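Local coordinates for protein endoribonuclease ToxN (Pectobacterium atrosepticum, PDB 2XDB) that cleaves RNA as the endoribonuclease toxin of a type III toxin-antitoxin system and is bound by repeats of the ToxI RNA in a triangular complex, at residues K87-I92 against D133-L138; I36-V39 against H45-L48. All coordinates share one frame; numbering follows the deposited sequence.

The two contacts come in series along the chain and share one antiparallel sheet. Contact 2 closes the hairpin of strands 35-42 and 45-52 before contact 1 opens at the end of strand 80-91. Their centres lie about 9 Å apart, and strand 45-52 runs between the other two strands. Probable backbone hydrogen bonds from I92 N to K46 O (2.9 Å) and from I90 N to L48 O (3.0 Å) join them directly. Contact 1 then leaves the sheet for helix 125-140, whose R136 meets E154, the residue that Y47 of contact 2 also bonds. Sheet and helix thus share one core, and of the two contacts the bound RNA touches contact 1 alone.

Contact 1 of 2, residues K87-I92 against D133-L138; sequences KFMIPI and DTLRNL. With nucleotides of chain B.
M89 and K87 meet L135 and R136 in a small, buried, mainly apolar contact that sets helix 125-140 against the last part of strand 80-91. It hides 158 Å² in all, and no hydrogen bond crosses between 87-92 and 133-138. The nearest approach is L135 CD2 to K87 CA, 3.8 Å, so this leucine branch rests on backbone and not on the lysine chain. M89 supplies the rest. With CG lying between backbone N and carbonyl carbon (chi1 64°) and the chain extended beyond it, its methyl reaches the helix, where M89 CE stands 4.1 Å from R136 CB and 4.4 Å from L135 CD2. The M89 and R136 chains cross at about a right angle, and the guanidinium runs past to a salt bridge of R136 NE with E154.

RNA of chain B lies beyond each segment. The base of U2 of chain B covers one face of the F88 ring, their planes nearly parallel, with N3 of U2 of chain B 3.3 Å above the F88 ring plane and over its centre. K87 CG backs the opposite face at 4.0 Å above that plane. The bend at chi4 (-62°) turns K87 NZ to N85 OD1, its hydrogen-bond partner, while K87 NZ also lies 3.0 Å from OP1 of U3 of chain B. On the helix, N137 ND2 gives a weak hydrogen bond of 3.2 Å, bent to 131° at the proton, to OP2 of U21 of chain B. The chemistry is therefore divided: contacts between methyl groups, chain carbons and backbone hold strand end and helix together without a directional bond, whereas polar and aromatic groups beside them face the antitoxin RNA, consistent with one protein core presenting two RNA-binding surfaces.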
loop_
_atom_site.group_PDB
_atom_site.type_symbol
_atom_site.label_atom_id
_atom_site.label_comp_id
_atom_site.label_asym_id
_atom_site.label_seq_id
_atom_site.Cartn_x
_atom_site.Cartn_y
_atom_site.Cartn_z
ATOM N N LYS A 87 -4.072 6.218 -0.041
ATOM C CA LYS A 87 -4.904 6.809 -1.089
ATOM C C LYS A 87 -4.644 6.215 -2.459
ATOM O O LYS A 87 -5.395 6.453 -3.396
ATOM C CB LYS A 87 -4.776 8.334 -1.125
ATOM C CG LYS A 87 -3.395 8.882 -1.303
ATOM C CD LYS A 87 -3.489 10.404 -1.359
ATOM C CE LYS A 87 -2.223 11.060 -1.869
ATOM N NZ LYS A 87 -1.086 10.754 -0.958
ATOM N N PHE A 88 -3.583 5.426 -2.573
ATOM C CA PHE A 88 -3.327 4.701 -3.811
ATOM C C PHE A 88 -3.356 3.197 -3.633
ATOM O O PHE A 88 -2.698 2.489 -4.376
ATOM C CB PHE A 88 -1.991 5.103 -4.406
ATOM C CG PHE A 88 -1.859 6.564 -4.615
ATOM C CD1 PHE A 88 -0.766 7.253 -4.121
ATOM C CD2 PHE A 88 -2.843 7.263 -5.285
ATOM C CE1 PHE A 88 -0.653 8.613 -4.308
ATOM C CE2 PHE A 88 -2.730 8.629 -5.476
ATOM C CZ PHE A 88 -1.637 9.302 -4.980
ATOM N N MET A 89 -4.101 2.709 -2.651
ATOM C CA MET A 89 -4.320 1.275 -2.518
ATOM C C MET A 89 -5.148 0.776 -3.702
ATOM O O MET A 89 -5.858 1.560 -4.339
ATOM C CB MET A 89 -5.049 0.967 -1.220
ATOM C CG MET A 89 -6.445 1.544 -1.160
ATOM S SD MET A 89 -7.216 1.189 0.420
ATOM C CE MET A 89 -8.829 1.920 0.153
ATOM N N ILE A 90 -5.058 -0.519 -3.993
ATOM C CA ILE A 90 -5.707 -1.074 -5.177
ATOM C C ILE A 90 -6.297 -2.458 -4.930
ATOM O O ILE A 90 -5.779 -3.230 -4.129
ATOM C CB ILE A 90 -4.722 -1.153 -6.345
ATOM C CG1 ILE A 90 -3.524 -2.039 -5.998
ATOM C CG2 ILE A 90 -4.226 0.232 -6.734
ATOM C CD1 ILE A 90 -2.531 -2.132 -7.149
ATOM N N PRO A 91 -7.409 -2.772 -5.597
ATOM C CA PRO A 91 -7.939 -4.119 -5.403
ATOM C C PRO A 91 -7.013 -5.075 -6.138
ATOM O O PRO A 91 -6.459 -4.679 -7.158
ATOM C CB PRO A 91 -9.292 -4.055 -6.091
ATOM C CG PRO A 91 -9.118 -3.012 -7.156
ATOM C CD PRO A 91 -8.154 -2.010 -6.613
ATOM N N ILE A 92 -6.813 -6.284 -5.627
ATOM C CA ILE A 92 -5.887 -7.210 -6.272
ATOM C C ILE A 92 -6.517 -8.553 -6.599
ATOM O O ILE A 92 -7.530 -8.940 -6.028
ATOM C CB ILE A 92 -4.631 -7.462 -5.421
ATOM C CG1 ILE A 92 -5.005 -8.065 -4.066
ATOM C CG2 ILE A 92 -3.863 -6.177 -5.228
ATOM C CD1 ILE A 92 -4.955 -9.571 -4.040
ATOM N N ASP A 133 -10.874 1.664 5.524
ATOM C CA ASP A 133 -12.311 1.553 5.379
ATOM C C ASP A 133 -12.939 2.935 5.267
ATOM O O ASP A 133 -13.804 3.166 4.421
ATOM C CB ASP A 133 -12.907 0.789 6.564
ATOM C CG ASP A 133 -14.409 0.534 6.411
ATOM O OD1 ASP A 133 -14.852 0.188 5.297
ATOM O OD2 ASP A 133 -15.151 0.669 7.411
ATOM N N THR A 134 -12.506 3.863 6.114
ATOM C CA THR A 134 -13.136 5.173 6.125
ATOM C C THR A 134 -12.717 5.940 4.884
ATOM O O THR A 134 -13.481 6.734 4.341
ATOM C CB THR A 134 -12.788 5.978 7.389
ATOM O OG1 THR A 134 -13.119 5.214 8.553
ATOM C CG2 THR A 134 -13.570 7.278 7.425
ATOM N N LEU A 135 -11.502 5.683 4.423
ATOM C CA LEU A 135 -10.992 6.349 3.235
ATOM C C LEU A 135 -11.871 6.013 2.047
ATOM O O LEU A 135 -12.341 6.902 1.328
ATOM C CB LEU A 135 -9.551 5.940 2.968
ATOM C CG LEU A 135 -8.946 6.448 1.671
ATOM C CD1 LEU A 135 -8.916 7.961 1.677
ATOM C CD2 LEU A 135 -7.548 5.878 1.490
ATOM N N ARG A 136 -12.118 4.725 1.856
ATOM C CA ARG A 136 -12.904 4.277 0.715
ATOM C C ARG A 136 -14.345 4.767 0.836
ATOM O O ARG A 136 -14.941 5.183 -0.149
ATOM C CB ARG A 136 -12.834 2.755 0.598
ATOM C CG ARG A 136 -13.732 2.119 -0.428
ATOM C CD ARG A 136 -13.575 0.588 -0.361
ATOM N NE ARG A 136 -14.376 -0.090 -1.364
ATOM C CZ ARG A 136 -15.632 -0.478 -1.181
ATOM N NH1 ARG A 136 -16.226 -0.276 -0.016
ATOM N NH2 ARG A 136 -16.295 -1.073 -2.167
ATOM N N ASN A 137 -14.898 4.745 2.044
ATOM C CA ASN A 137 -16.256 5.241 2.236
ATOM C C ASN A 137 -16.385 6.698 1.799
ATOM O O ASN A 137 -17.263 7.044 1.016
ATOM C CB ASN A 137 -16.688 5.093 3.686
ATOM C CG ASN A 137 -16.992 3.671 4.047
ATOM O OD1 ASN A 137 -17.315 2.862 3.177
ATOM N ND2 ASN A 137 -16.891 3.345 5.339
ATOM N N LEU A 138 -15.492 7.542 2.302
ATOM C CA LEU A 138 -15.471 8.937 1.907
ATOM C C LEU A 138 -15.352 9.081 0.396
ATOM O O LEU A 138 -16.013 9.935 -0.200
ATOM C CB LEU A 138 -14.344 9.680 2.613
ATOM C CG LEU A 138 -14.519 9.760 4.140
ATOM C CD1 LEU A 138 -13.432 10.575 4.802
ATOM C CD2 LEU A 138 -15.855 10.356 4.468
ATOM P P U B 2 5.210 11.191 -4.167
ATOM O OP1 U B 2 5.624 12.433 -3.488
ATOM O OP2 U B 2 4.992 9.959 -3.372
ATOM O "O5'" U B 2 3.931 11.517 -5.037
ATOM C "C5'" U B 2 3.861 12.653 -5.881
ATOM C "C4'" U B 2 2.557 12.662 -6.635
ATOM O "O4'" U B 2 2.509 11.559 -7.577
ATOM C "C3'" U B 2 1.320 12.475 -5.779
ATOM O "O3'" U B 2 0.914 13.680 -5.170
ATOM C "C2'" U B 2 0.311 11.944 -6.776
ATOM O "O2'" U B 2 -0.165 13.017 -7.566
ATOM C "C1'" U B 2 1.188 11.064 -7.662
ATOM N N1 U B 2 1.214 9.630 -7.291
ATOM C C2 U B 2 0.208 8.814 -7.750
ATOM O O2 U B 2 -0.707 9.233 -8.422
ATOM N N3 U B 2 0.300 7.498 -7.384
ATOM C C4 U B 2 1.292 6.915 -6.625
ATOM O O4 U B 2 1.256 5.708 -6.379
ATOM C C5 U B 2 2.303 7.824 -6.194
ATOM C C6 U B 2 2.232 9.112 -6.536
ATOM P P U B 21 -17.633 5.919 8.167
ATOM O OP1 U B 21 -16.303 5.621 8.769
ATOM O OP2 U B 21 -17.722 6.174 6.706
ATOM O "O5'" U B 21 -18.657 4.773 8.578
ATOM C "C5'" U B 21 -20.023 4.834 8.183
ATOM C "C4'" U B 21 -20.970 4.332 9.251
ATOM O "O4'" U B 21 -20.628 2.971 9.644
ATOM C "C3'" U B 21 -21.034 5.144 10.545
ATOM O "O3'" U B 21 -22.380 5.140 11.025
ATOM C "C2'" U B 21 -20.177 4.313 11.494
ATOM O "O2'" U B 21 -20.442 4.531 12.861
ATOM C "C1'" U B 21 -20.566 2.902 11.059
ATOM N N1 U B 21 -19.736 1.741 11.500
ATOM C C2 U B 21 -18.469 1.895 12.049
ATOM O O2 U B 21 -17.918 2.968 12.228
ATOM N N3 U B 21 -17.845 0.715 12.395
ATOM C C4 U B 21 -18.325 -0.575 12.257
ATOM O O4 U B 21 -17.636 -1.534 12.617
ATOM C C5 U B 21 -19.633 -0.653 11.685
ATOM C C6 U B 21 -20.266 0.475 11.339
ATOM P P U B 3 -0.167 13.669 -4.002
ATOM O OP1 U B 3 0.008 12.387 -3.277
ATOM O OP2 U B 3 -1.474 13.974 -4.628
ATOM O "O5'" U B 3 0.372 14.857 -3.103
ATOM C "C5'" U B 3 1.489 14.597 -2.266
ATOM C "C4'" U B 3 2.420 15.777 -2.193
ATOM O "O4'" U B 3 3.201 15.881 -3.409
ATOM C "C3'" U B 3 1.752 17.130 -2.072
ATOM O "O3'" U B 3 1.340 17.393 -0.746
ATOM C "C2'" U B 3 2.839 18.069 -2.574
ATOM O "O2'" U B 3 3.825 18.262 -1.574
ATOM C "C1'" U B 3 3.468 17.238 -3.689
ATOM N N1 U B 3 2.935 17.553 -5.026
ATOM C C2 U B 3 3.687 17.139 -6.106
ATOM O O2 U B 3 4.743 16.537 -5.993
ATOM N N3 U B 3 3.159 17.449 -7.329
ATOM C C4 U B 3 1.982 18.120 -7.574
ATOM O O4 U B 3 1.648 18.319 -8.741
ATOM C C5 U B 3 1.260 18.519 -6.401
ATOM C C6 U B 3 1.751 18.229 -5.194
#

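Contact 2 of 2, residues I36-V39 against H45-L48; sequences IGIV and HKYL
L48 reaches from strand 45-52 into the bend of 36-39, and its atoms can be followed one by one. L48 CB lies 3.8 Å from I36 O, and CG stays beside the same carbonyl. Chi1 (-61°) sets CG anti to the carbonyl carbon, and chi2 (-174°) then turns the CD2 branch into the bend: L48 CD2 neighbours I36 O and I38 N, sits 3.8 Å from G37 CA, and meets I38 CG1 at 3.9 Å. The turn itself is marked by a weak hydrogen bond, I38 N to I36 O, 3.1 Å.

Past it, the backbones pair through V39 N to Y47 O, 3.1 Å long and nearly straight (168° at the proton). Y47 O also receives a CA-H...O contact from I38. The I38 side chain, its CD1 3.6 Å from K46 CD, slants across the extended lysine chain, whose NZ goes on to a salt bridge with E94. V39 CG1 approaches Y47 CB at 4.0 Å.

Backbone hydrogen bonds of I36 with A49 and of L40 with Y47 flank the break. The arrangement is that of an antiparallel beta hairpin with one strand interrupted by an inverse gamma turn centred on G37, within the central sheet of this SH3-clan toxin fold.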
loop_
_atom_site.group_PDB
_atom_site.type_symbol
_atom_site.label_atom_id
_atom_site.label_comp_id
_atom_site.label_asym_id
_atom_site.label_seq_id
_atom_site.Cartn_x
_atom_site.Cartn_y
_atom_site.Cartn_z
ATOM N N ILE A 36 1.528 -3.469 1.385
ATOM C CA ILE A 36 1.135 -4.030 2.690
ATOM C C ILE A 36 -0.158 -4.863 2.680
ATOM O O ILE A 36 -1.148 -4.499 2.051
ATOM C CB ILE A 36 1.025 -2.960 3.783
ATOM C CG1 ILE A 36 2.273 -2.126 3.783
ATOM C CG2 ILE A 36 1.024 -3.613 5.157
ATOM C CD1 ILE A 36 3.435 -2.937 4.272
ATOM N N GLY A 37 -0.132 -5.921 3.491
ATOM C CA GLY A 37 -0.882 -7.150 3.302
ATOM C C GLY A 37 -2.328 -7.279 3.689
ATOM O O GLY A 37 -2.689 -8.003 4.589
ATOM N N ILE A 38 -3.167 -6.630 2.920
ATOM C CA ILE A 38 -4.608 -6.697 3.071
ATOM C C ILE A 38 -5.100 -5.786 4.141
ATOM O O ILE A 38 -5.356 -6.138 5.290
ATOM C CB ILE A 38 -5.196 -8.047 3.160
ATOM C CG1 ILE A 38 -4.736 -8.871 1.966
ATOM C CG2 ILE A 38 -6.687 -7.887 2.967
ATOM C CD1 ILE A 38 -5.820 -9.785 1.475
ATOM N N VAL A 39 -5.254 -4.579 3.658
ATOM C CA VAL A 39 -5.399 -3.412 4.425
ATOM C C VAL A 39 -6.909 -3.222 4.559
ATOM O O VAL A 39 -7.391 -2.676 5.550
ATOM C CB VAL A 39 -4.684 -2.339 3.608
ATOM C CG1 VAL A 39 -5.660 -1.497 2.781
ATOM C CG2 VAL A 39 -3.745 -1.539 4.473
ATOM N N HIS A 45 -13.622 -7.622 -2.162
ATOM C CA HIS A 45 -12.349 -7.128 -2.681
ATOM C C HIS A 45 -11.244 -7.165 -1.636
ATOM O O HIS A 45 -11.497 -6.972 -0.448
ATOM C CB HIS A 45 -12.489 -5.709 -3.220
ATOM C CG HIS A 45 -13.698 -5.514 -4.073
ATOM N ND1 HIS A 45 -13.922 -6.240 -5.220
ATOM C CD2 HIS A 45 -14.754 -4.678 -3.942
ATOM C CE1 HIS A 45 -15.063 -5.856 -5.761
ATOM N NE2 HIS A 45 -15.587 -4.906 -5.006
ATOM N N LYS A 46 -10.019 -7.406 -2.094
ATOM C CA LYS A 46 -8.841 -7.337 -1.236
ATOM C C LYS A 46 -7.925 -6.217 -1.691
ATOM O O LYS A 46 -7.446 -6.220 -2.831
ATOM C CB LYS A 46 -8.094 -8.670 -1.250
ATOM C CG LYS A 46 -8.973 -9.793 -0.761
ATOM C CD LYS A 46 -8.309 -11.142 -0.764
ATOM C CE LYS A 46 -9.274 -12.130 -0.128
ATOM N NZ LYS A 46 -8.776 -13.522 -0.116
ATOM N N TYR A 47 -7.693 -5.256 -0.803
ATOM C CA TYR A 47 -6.838 -4.126 -1.117
ATOM C C TYR A 47 -5.434 -4.271 -0.558
ATOM O O TYR A 47 -5.249 -4.705 0.578
ATOM C CB TYR A 47 -7.463 -2.841 -0.575
ATOM C CG TYR A 47 -8.485 -2.240 -1.506
ATOM C CD1 TYR A 47 -8.118 -1.281 -2.442
ATOM C CD2 TYR A 47 -9.808 -2.646 -1.467
ATOM C CE1 TYR A 47 -9.038 -0.742 -3.306
ATOM C CE2 TYR A 47 -10.734 -2.107 -2.323
ATOM C CZ TYR A 47 -10.343 -1.161 -3.245
ATOM O OH TYR A 47 -11.271 -0.625 -4.104
ATOM N N LEU A 48 -4.443 -3.892 -1.355
ATOM C CA LEU A 48 -3.083 -3.718 -0.857
ATOM C C LEU A 48 -2.710 -2.257 -1.024
ATOM O O LEU A 48 -3.173 -1.600 -1.955
ATOM C CB LEU A 48 -2.088 -4.577 -1.641
ATOM C CG LEU A 48 -2.269 -6.090 -1.612
ATOM C CD1 LEU A 48 -1.102 -6.769 -2.334
ATOM C CD2 LEU A 48 -2.372 -6.574 -0.171
#